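PDB 5C0P: endo-arabinase from Bacteroides thetaiotaomicron, which probably hydrolyses O-glycosidic bonds in L-arabinan, as a metal-binding member of glycoside hydrolase family 43. Local coordinates for residues R27-L32 and S275-N280; M39-F44 and V52-D57; I19-L24 and S59-E64. All coordinates share one frame; numbering follows the deposited sequence.

Contact 1. Residues R27-L32 and S275-N280; sequences RDPFIL and SYHAPN. With GOL (glycerol), chain I.
His277 meets the loop at Arg27 and Asp28 with the ND1 side and one face of its imidazole: ND1 accepts the backbone N of Asp28 at 2.9 Å, with N-H...N at 174°. CB of Arg27 packs over a face of the same ring, 4.2 Å from its centroid. NE2 of His277 donates to OD1 of Asn280, in the plane of both groups, which fixes the ring's rotation. That OD1 also accepts from NH2 of Arg27 at 2.8 Å, while NH1 reaches the backbone O of Asn280 at 3.0 Å from above the carbonyl plane; a bend at chi3 (62°) brings the guanidinium there. The tight part is at Pro29, whose CG lies 3.4 Å from O of Tyr276 and whose O accepts OG of Ser275 at 2.8 Å. Arg27 lies on the partly exposed side, yet Asn280 and a salt bridge from NH1 to Glu284 still grip it. OH of Tyr276 bonds Asp257 and a glycerol. Asp28 OD2 and Arg27 NE both hydrogen-bond a Tris molecule, which like the glycerol is probably from the crystallisation liquor, and Asp28 touches the magnesium ligand His261: first and last blades meet at the central pocket of a five-bladed beta-propeller, the GH43 fold.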
loop_
_atom_site.group_PDB
_atom_site.type_symbol
_atom_site.label_atom_id
_atom_site.label_comp_id
_atom_site.label_asym_id
_atom_site.label_seq_id
_atom_site.Cartn_x
_atom_site.Cartn_y
_atom_site.Cartn_z
ATOM N N ARG A 27 10.562 1.407 4.983
ATOM C CA ARG A 27 9.780 2.091 3.964
ATOM C C ARG A 27 8.357 1.566 3.974
ATOM O O ARG A 27 8.089 0.474 4.482
ATOM C CB ARG A 27 10.379 1.826 2.582
ATOM C CG ARG A 27 11.774 2.388 2.379
ATOM C CD ARG A 27 12.299 2.063 0.976
ATOM N NE ARG A 27 11.475 2.673 -0.068
ATOM C CZ ARG A 27 11.621 3.924 -0.483
ATOM N NH1 ARG A 27 12.564 4.699 0.048
ATOM N NH2 ARG A 27 10.829 4.403 -1.433
ATOM N N ASP A 28 7.452 2.354 3.399
ATOM C CA ASP A 28 6.100 1.893 3.073
ATOM C C ASP A 28 5.309 1.330 4.257
ATOM O O ASP A 28 4.710 0.260 4.134
ATOM C CB ASP A 28 6.186 0.838 1.956
ATOM C CG ASP A 28 7.113 1.271 0.812
ATOM O OD1 ASP A 28 7.088 2.455 0.422
ATOM O OD2 ASP A 28 7.885 0.432 0.305
ATOM N N PRO A 29 5.290 2.044 5.400
ATOM C CA PRO A 29 4.693 1.431 6.595
ATOM C C PRO A 29 3.168 1.372 6.582
ATOM O O PRO A 29 2.470 2.394 6.551
ATOM C CB PRO A 29 5.169 2.345 7.725
ATOM C CG PRO A 29 5.282 3.688 7.078
ATOM C CD PRO A 29 5.772 3.414 5.671
ATOM N N PHE A 30 2.667 0.148 6.596
ATOM C CA PHE A 30 1.237 -0.112 6.665
ATOM C C PHE A 30 0.921 -0.574 8.083
ATOM O O PHE A 30 1.521 -1.525 8.577
ATOM C CB PHE A 30 0.876 -1.209 5.662
ATOM C CG PHE A 30 -0.600 -1.489 5.563
ATOM C CD1 PHE A 30 -1.246 -2.235 6.545
ATOM C CD2 PHE A 30 -1.343 -1.022 4.489
ATOM C CE1 PHE A 30 -2.603 -2.502 6.466
ATOM C CE2 PHE A 30 -2.707 -1.292 4.396
ATOM C CZ PHE A 30 -3.337 -2.030 5.388
ATOM N N ILE A 31 -0.027 0.093 8.735
ATOM C CA ILE A 31 -0.408 -0.265 10.103
ATOM C C ILE A 31 -1.688 -1.093 10.100
ATOM O O ILE A 31 -2.748 -0.619 9.664
ATOM C CB ILE A 31 -0.666 0.991 10.951
ATOM C CG1 ILE A 31 0.567 1.901 10.981
ATOM C CG2 ILE A 31 -1.114 0.586 12.369
ATOM C CD1 ILE A 31 1.819 1.215 11.536
ATOM N N LEU A 32 -1.584 -2.334 10.568
ATOM C CA LEU A 32 -2.759 -3.170 10.792
ATOM C C LEU A 32 -3.290 -2.900 12.196
ATOM O O LEU A 32 -2.582 -3.125 13.180
ATOM C CB LEU A 32 -2.393 -4.647 10.654
ATOM C CG LEU A 32 -3.462 -5.652 11.106
ATOM C CD1 LEU A 32 -4.719 -5.592 10.225
ATOM C CD2 LEU A 32 -2.875 -7.048 11.101
ATOM N N SER A 275 -0.190 6.964 7.961
ATOM C CA SER A 275 1.122 6.345 8.135
ATOM C C SER A 275 1.854 6.338 6.796
ATOM O O SER A 275 1.307 5.878 5.781
ATOM C CB SER A 275 0.955 4.910 8.649
ATOM O OG SER A 275 2.198 4.218 8.706
ATOM N N TYR A 276 3.090 6.837 6.792
ATOM C CA TYR A 276 3.916 6.859 5.583
ATOM C C TYR A 276 5.371 6.922 5.996
ATOM O O TYR A 276 5.658 7.072 7.170
ATOM C CB TYR A 276 3.557 8.048 4.682
ATOM C CG TYR A 276 3.821 9.436 5.233
ATOM C CD1 TYR A 276 4.963 10.146 4.877
ATOM C CD2 TYR A 276 2.895 10.057 6.060
ATOM C CE1 TYR A 276 5.185 11.438 5.352
ATOM C CE2 TYR A 276 3.105 11.347 6.541
ATOM C CZ TYR A 276 4.253 12.022 6.187
ATOM O OH TYR A 276 4.451 13.305 6.665
ATOM N N HIS A 277 6.304 6.821 5.050
ATOM C CA HIS A 277 7.705 6.979 5.437
ATOM C C HIS A 277 8.259 8.297 4.939
ATOM O O HIS A 277 7.808 8.817 3.922
ATOM C CB HIS A 277 8.581 5.812 4.952
ATOM C CG HIS A 277 8.857 5.835 3.478
ATOM N ND1 HIS A 277 8.204 5.012 2.589
ATOM C CD2 HIS A 277 9.699 6.596 2.737
ATOM C CE1 HIS A 277 8.638 5.254 1.363
ATOM N NE2 HIS A 277 9.543 6.222 1.429
ATOM N N ALA A 278 9.230 8.841 5.663
ATOM C CA ALA A 278 9.956 10.027 5.224
ATOM C C ALA A 278 11.329 10.001 5.866
ATOM O O ALA A 278 11.509 9.386 6.912
ATOM C CB ALA A 278 9.208 11.291 5.633
ATOM N N PRO A 279 12.331 10.625 5.227
ATOM C CA PRO A 279 12.349 11.081 3.839
ATOM C C PRO A 279 12.445 9.830 2.970
ATOM O O PRO A 279 12.211 8.720 3.473
ATOM C CB PRO A 279 13.646 11.893 3.762
ATOM C CG PRO A 279 14.540 11.230 4.740
ATOM C CD PRO A 279 13.644 10.776 5.869
ATOM N N ASN A 280 12.791 9.985 1.697
ATOM C CA ASN A 280 12.675 8.859 0.774
ATOM C C ASN A 280 13.992 8.129 0.509
ATOM O O ASN A 280 14.061 7.242 -0.337
ATOM C CB ASN A 280 12.024 9.304 -0.536
ATOM C CG ASN A 280 11.568 8.131 -1.384
ATOM O OD1 ASN A 280 10.970 7.173 -0.875
ATOM N ND2 ASN A 280 11.867 8.185 -2.683
HETATM C C1 GOL I . 0.062 14.865 8.211
HETATM C C2 GOL I . -0.143 15.136 6.724
HETATM O O2 GOL I . -1.328 14.509 6.290
HETATM C C3 GOL I . 1.030 14.582 5.930
HETATM O O3 GOL I . 2.173 15.362 6.189
#

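Contact 2. Residues M39-F44 and V52-D57; sequences MYYLHF and VYKSKD
Phe44 and Tyr53 meet in an edge-to-face pair, centroids 4.9 Å apart and planes at 80°: CE1 and CZ of Phe44 ride over the tyrosine face. Phe44 gets there because its CG stands between the backbone N and carbonyl carbon (chi1 62°), turning the ring toward the partner strand. Behind it, two hydrogen-bonded pairs, Tyr40-Ser55 and Leu42-Tyr53, hold the antiparallel strands; N of Leu42 to O of Tyr53 is nearly straight at 176°. On the face carrying Tyr41, His43, Val52 and Lys54, CG2 of Val52 sits over the centre of the His43 imidazole, 3.5 Å from its centroid. Lys54 can be followed outward: CB lies 4.0 Å from O of Tyr40, CG passes over a face of the Tyr41 ring, CD comes 3.6 Å from CE2 of Tyr41, CE grazes SE and CE of Met39 (selenomethionine), and NZ ends in salt bridges with Glu15 and Glu64. Its chain is straight to CD and bends at chi3. An alanine in place of Tyr53 would probably leave the Phe44 edge without the face it packs on, opening a gap beside Trp61 and Leu24. The imidazole of His43 is held at both nitrogens, by O of Pro115 and OG of Ser67. Strand 50-55 is the central strand of the five-stranded sheet, and 39-45 lies between it and the edge strand 30-34, pairing with the latter through Tyr41 and Leu32; strand 60-68 flanks 50-55, through Lys62 and Lys54.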
loop_
_atom_site.group_PDB
_atom_site.type_symbol
_atom_site.label_atom_id
_atom_site.label_comp_id
_atom_site.label_asym_id
_atom_site.label_seq_id
_atom_site.Cartn_x
_atom_site.Cartn_y
_atom_site.Cartn_z
HETATM N N MSE A 39 -4.159 -4.986 19.259
HETATM C CA MSE A 39 -2.777 -4.585 19.010
HETATM C C MSE A 39 -2.649 -3.995 17.623
HETATM O O MSE A 39 -3.467 -4.275 16.740
HETATM C CB MSE A 39 -1.836 -5.798 19.096
HETATM C CG MSE A 39 -1.600 -6.361 20.492
HETATM SE SE MSE A 39 -0.368 -5.225 21.506
HETATM C CE MSE A 39 -0.245 -6.343 23.084
ATOM N N TYR A 40 -1.604 -3.198 17.432
ATOM C CA TYR A 40 -1.215 -2.698 16.121
ATOM C C TYR A 40 -0.045 -3.540 15.614
ATOM O O TYR A 40 0.841 -3.921 16.388
ATOM C CB TYR A 40 -0.734 -1.257 16.226
ATOM C CG TYR A 40 -1.740 -0.273 16.776
ATOM C CD1 TYR A 40 -2.676 0.323 15.950
ATOM C CD2 TYR A 40 -1.719 0.092 18.122
ATOM C CE1 TYR A 40 -3.584 1.244 16.443
ATOM C CE2 TYR A 40 -2.624 1.012 18.627
ATOM C CZ TYR A 40 -3.552 1.582 17.777
ATOM O OH TYR A 40 -4.453 2.499 18.255
ATOM N N TYR A 41 -0.042 -3.832 14.316
ATOM C CA TYR A 41 1.028 -4.628 13.719
ATOM C C TYR A 41 1.627 -3.895 12.537
ATOM O O TYR A 41 0.902 -3.376 11.689
ATOM C CB TYR A 41 0.524 -6.003 13.272
ATOM C CG TYR A 41 -0.014 -6.836 14.405
ATOM C CD1 TYR A 41 -1.299 -6.620 14.904
ATOM C CD2 TYR A 41 0.757 -7.831 14.989
ATOM C CE1 TYR A 41 -1.789 -7.370 15.958
ATOM C CE2 TYR A 41 0.280 -8.588 16.041
ATOM C CZ TYR A 41 -0.995 -8.356 16.521
ATOM O OH TYR A 41 -1.454 -9.117 17.569
ATOM N N LEU A 42 2.953 -3.902 12.471
ATOM C CA LEU A 42 3.682 -3.305 11.359
ATOM C C LEU A 42 4.566 -4.376 10.735
ATOM O O LEU A 42 5.615 -4.745 11.289
ATOM C CB LEU A 42 4.512 -2.121 11.859
ATOM C CG LEU A 42 5.424 -1.350 10.897
ATOM C CD1 LEU A 42 4.708 -1.018 9.603
ATOM C CD2 LEU A 42 5.915 -0.067 11.566
ATOM N N HIS A 43 4.106 -4.898 9.598
ATOM C CA HIS A 43 4.866 -5.854 8.807
ATOM C C HIS A 43 5.702 -5.068 7.809
ATOM O O HIS A 43 5.204 -4.128 7.194
ATOM C CB HIS A 43 3.908 -6.767 8.047
ATOM C CG HIS A 43 3.076 -7.640 8.931
ATOM N ND1 HIS A 43 3.349 -8.978 9.110
ATOM C CD2 HIS A 43 1.968 -7.378 9.657
ATOM C CE1 HIS A 43 2.447 -9.503 9.922
ATOM N NE2 HIS A 43 1.593 -8.547 10.271
ATOM N N PHE A 44 6.962 -5.453 7.631
ATOM C CA PHE A 44 7.832 -4.689 6.745
ATOM C C PHE A 44 8.860 -5.561 6.036
ATOM O O PHE A 44 9.186 -6.659 6.496
ATOM C CB PHE A 44 8.498 -3.520 7.498
ATOM C CG PHE A 44 9.391 -3.944 8.646
ATOM C CD1 PHE A 44 8.861 -4.198 9.905
ATOM C CD2 PHE A 44 10.766 -4.050 8.467
ATOM C CE1 PHE A 44 9.687 -4.577 10.958
ATOM C CE2 PHE A 44 11.601 -4.424 9.515
ATOM C CZ PHE A 44 11.057 -4.682 10.763
ATOM N N VAL A 52 7.742 -8.633 11.425
ATOM C CA VAL A 52 6.582 -7.985 12.018
ATOM C C VAL A 52 6.887 -7.452 13.417
ATOM O O VAL A 52 7.427 -8.158 14.263
ATOM C CB VAL A 52 5.347 -8.929 12.026
ATOM C CG1 VAL A 52 5.666 -10.264 12.700
ATOM C CG2 VAL A 52 4.154 -8.241 12.679
ATOM N N TYR A 53 6.563 -6.181 13.630
ATOM C CA TYR A 53 6.635 -5.578 14.953
ATOM C C TYR A 53 5.218 -5.326 15.439
ATOM O O TYR A 53 4.305 -5.162 14.636
ATOM C CB TYR A 53 7.395 -4.253 14.903
ATOM C CG TYR A 53 8.909 -4.351 14.759
ATOM C CD1 TYR A 53 9.567 -5.575 14.608
ATOM C CD2 TYR A 53 9.686 -3.206 14.806
ATOM C CE1 TYR A 53 10.968 -5.635 14.495
ATOM C CE2 TYR A 53 11.069 -3.261 14.694
ATOM C CZ TYR A 53 11.704 -4.470 14.544
ATOM O OH TYR A 53 13.084 -4.485 14.435
ATOM N N LYS A 54 5.043 -5.276 16.755
ATOM C CA LYS A 54 3.724 -5.157 17.363
ATOM C C LYS A 54 3.757 -4.040 18.397
ATOM O O LYS A 54 4.799 -3.788 18.998
ATOM C CB LYS A 54 3.375 -6.476 18.050
ATOM C CG LYS A 54 1.980 -6.570 18.648
ATOM C CD LYS A 54 1.767 -7.943 19.304
ATOM C CE LYS A 54 2.504 -8.078 20.629
ATOM N NZ LYS A 54 2.313 -9.426 21.249
ATOM N N SER A 55 2.623 -3.368 18.598
ATOM C CA SER A 55 2.563 -2.233 19.525
ATOM C C SER A 55 1.187 -2.102 20.164
ATOM O O SER A 55 0.176 -2.391 19.522
ATOM C CB SER A 55 2.887 -0.934 18.794
ATOM O OG SER A 55 2.902 0.166 19.694
ATOM N N LYS A 56 1.146 -1.668 21.425
ATOM C CA LYS A 56 -0.118 -1.363 22.078
ATOM C C LYS A 56 -0.631 0.020 21.702
ATOM O O LYS A 56 -1.824 0.275 21.818
ATOM C CB LYS A 56 0.014 -1.414 23.605
ATOM C CG LYS A 56 0.327 -2.775 24.201
ATOM C CD LYS A 56 0.576 -2.617 25.700
ATOM C CE LYS A 56 0.769 -3.937 26.425
ATOM N NZ LYS A 56 0.927 -3.686 27.893
ATOM N N ASP A 57 0.267 0.916 21.281
ATOM C CA ASP A 57 -0.091 2.336 21.230
ATOM C C ASP A 57 0.531 3.153 20.105
ATOM O O ASP A 57 0.311 4.371 20.047
ATOM C CB ASP A 57 0.226 3.012 22.570
ATOM C CG ASP A 57 1.718 2.972 22.928
ATOM O OD1 ASP A 57 2.535 2.464 22.129
ATOM O OD2 ASP A 57 2.075 3.470 24.020
#

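Contact 3. Residues I19-L24 and S59-E64; sequences IPVSSL and STWKDE
Ile19 and Trp61 form an antiparallel hydrogen-bonded pair, N of Ile19 to O of Trp61 at 3.0 Å and N of Trp61 to O of Ile19 at 2.7 Å, and N of Val21 adds a third bond to O of Ser59. The short strand 19-20 thus edges the outer side of a propeller blade, and the chain then leaves it through a 3-10 turn at 21-23. There the O of Pro20 takes both N and OG of Ser23, which closes the turn. Side chains gather round the Trp61 indole. CD1 of Leu24 stands over its five-membered ring, 4.0 Å from the centroid and 12° off the normal, while CB of Val21 comes to the edge near NE1. The indole NE1 has its polar partner in O of Leu58; Tyr53 and Ser55 of the neighbouring strand 50-55, and Leu42 of strand 39-45 beyond it, also touch the tryptophan. With CG anti to the carbonyl carbon (chi1 -64°), Trp61 brings CD1 to 3.6 Å from O of Ile19. Ile19 instead runs along strand 60-68: CG1 lies near O of Trp61, and its tip CD1 reaches 4.0 Å from the backbone N of Asp63.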
loop_
_atom_site.group_PDB
_atom_site.type_symbol
_atom_site.label_atom_id
_atom_site.label_comp_id
_atom_site.label_asym_id
_atom_site.label_seq_id
_atom_site.Cartn_x
_atom_site.Cartn_y
_atom_site.Cartn_z
ATOM N N ILE A 19 11.242 -0.844 21.633
ATOM C CA ILE A 19 11.704 -0.199 20.407
ATOM C C ILE A 19 10.919 1.084 20.166
ATOM O O ILE A 19 9.728 1.034 19.849
ATOM C CB ILE A 19 11.533 -1.124 19.197
ATOM C CG1 ILE A 19 12.305 -2.428 19.413
ATOM C CG2 ILE A 19 12.017 -0.440 17.926
ATOM C CD1 ILE A 19 11.900 -3.539 18.460
ATOM N N PRO A 20 11.581 2.242 20.310
ATOM C CA PRO A 20 10.840 3.494 20.109
ATOM C C PRO A 20 10.472 3.682 18.644
ATOM O O PRO A 20 11.275 3.347 17.764
ATOM C CB PRO A 20 11.850 4.574 20.533
ATOM C CG PRO A 20 12.939 3.847 21.277
ATOM C CD PRO A 20 12.982 2.477 20.703
ATOM N N VAL A 21 9.282 4.217 18.375
ATOM C CA VAL A 21 8.850 4.438 16.994
ATOM C C VAL A 21 9.855 5.318 16.225
ATOM O O VAL A 21 10.069 5.117 15.028
ATOM C CB VAL A 21 7.398 5.002 16.939
ATOM C CG1 VAL A 21 7.310 6.380 17.607
ATOM C CG2 VAL A 21 6.866 5.028 15.504
ATOM N N SER A 22 10.510 6.239 16.925
ATOM C CA SER A 22 11.474 7.139 16.291
ATOM C C SER A 22 12.716 6.396 15.776
ATOM O O SER A 22 13.448 6.913 14.926
ATOM C CB SER A 22 11.880 8.254 17.254
ATOM O OG SER A 22 12.479 7.721 18.420
ATOM N N SER A 23 12.943 5.183 16.275
ATOM C CA SER A 23 14.136 4.422 15.907
ATOM C C SER A 23 13.896 3.492 14.717
ATOM O O SER A 23 14.839 2.904 14.179
ATOM C CB SER A 23 14.638 3.606 17.101
ATOM O OG SER A 23 13.876 2.417 17.227
ATOM N N LEU A 24 12.638 3.352 14.310
ATOM C CA LEU A 24 12.307 2.459 13.208
ATOM C C LEU A 24 12.863 3.005 11.900
ATOM O O LEU A 24 12.773 4.200 11.628
ATOM C CB LEU A 24 10.792 2.275 13.090
ATOM C CG LEU A 24 10.123 1.603 14.292
ATOM C CD1 LEU A 24 8.619 1.503 14.080
ATOM C CD2 LEU A 24 10.725 0.228 14.527
ATOM N N SER A 59 3.573 3.911 19.821
ATOM C CA SER A 59 4.733 4.645 20.322
ATOM C C SER A 59 5.936 3.746 20.599
ATOM O O SER A 59 7.062 4.075 20.215
ATOM C CB SER A 59 4.368 5.435 21.581
ATOM O OG SER A 59 5.490 6.156 22.059
ATOM N N THR A 60 5.706 2.617 21.263
ATOM C CA THR A 60 6.784 1.663 21.503
ATOM C C THR A 60 6.422 0.308 20.911
ATOM O O THR A 60 5.257 -0.109 20.946
ATOM C CB THR A 60 7.127 1.521 22.999
ATOM O OG1 THR A 60 5.958 1.108 23.714
ATOM C CG2 THR A 60 7.622 2.849 23.569
ATOM N N TRP A 61 7.432 -0.376 20.375
ATOM C CA TRP A 61 7.220 -1.566 19.562
ATOM C C TRP A 61 7.979 -2.777 20.086
ATOM O O TRP A 61 8.979 -2.639 20.807
ATOM C CB TRP A 61 7.617 -1.274 18.107
ATOM C CG TRP A 61 6.736 -0.229 17.491
ATOM C CD1 TRP A 61 6.828 1.129 17.646
ATOM C CD2 TRP A 61 5.594 -0.466 16.662
ATOM N NE1 TRP A 61 5.813 1.748 16.945
ATOM C CE2 TRP A 61 5.042 0.792 16.337
ATOM C CE3 TRP A 61 4.979 -1.624 16.170
ATOM C CZ2 TRP A 61 3.905 0.926 15.525
ATOM C CZ3 TRP A 61 3.851 -1.494 15.370
ATOM C CH2 TRP A 61 3.327 -0.229 15.054
ATOM N N LYS A 62 7.494 -3.959 19.714
ATOM C CA LYS A 62 8.120 -5.223 20.086
ATOM C C LYS A 62 8.330 -6.076 18.840
ATOM O O LYS A 62 7.450 -6.165 17.981
ATOM C CB LYS A 62 7.218 -5.973 21.075
ATOM C CG LYS A 62 7.721 -7.343 21.489
ATOM C CD LYS A 62 6.662 -8.066 22.312
ATOM C CE LYS A 62 7.140 -9.437 22.744
ATOM N NZ LYS A 62 7.666 -10.214 21.595
ATOM N N ASP A 63 9.498 -6.694 18.737
ATOM C CA ASP A 63 9.805 -7.592 17.635
ATOM C C ASP A 63 9.059 -8.909 17.819
ATOM O O ASP A 63 9.218 -9.586 18.841
ATOM C CB ASP A 63 11.318 -7.838 17.597
ATOM C CG ASP A 63 11.744 -8.790 16.490
ATOM O OD1 ASP A 63 11.005 -8.965 15.499
ATOM O OD2 ASP A 63 12.850 -9.362 16.614
ATOM N N GLU A 64 8.237 -9.257 16.831
ATOM C CA GLU A 64 7.509 -10.523 16.840
ATOM C C GLU A 64 8.018 -11.492 15.774
ATOM O O GLU A 64 7.370 -12.489 15.469
ATOM C CB GLU A 64 6.006 -10.282 16.670
ATOM C CG GLU A 64 5.327 -9.710 17.907
ATOM C CD GLU A 64 5.233 -10.703 19.053
ATOM O OE1 GLU A 64 5.479 -11.910 18.842
ATOM O OE2 GLU A 64 4.911 -10.273 20.177
#

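Contacts 2 and 3 belong to one five-stranded sheet, whose outer strands are 19-20 and 30-34; contact 1 starts from the latter and crosses to the sheet of strand 272-278. The centre of contact 1 lies about 9 Å from the centre of the chain, against about 16 Å and about 21 Å for those of contacts 2 and 3. Each of its bonds uses a side chain on at least one side, and its Asp28 end lies near the magnesium ion, whereas contacts 2 and 3 rest on regular backbone pairing, contact 2 largely buried and contact 3 partly so. CG2 of Ile31 packs on CD1 of Tyr40 between contacts 1 and 2, and OG of Ser55 with O of Thr60 links 2 and 3. Trp61 also touches Ile31.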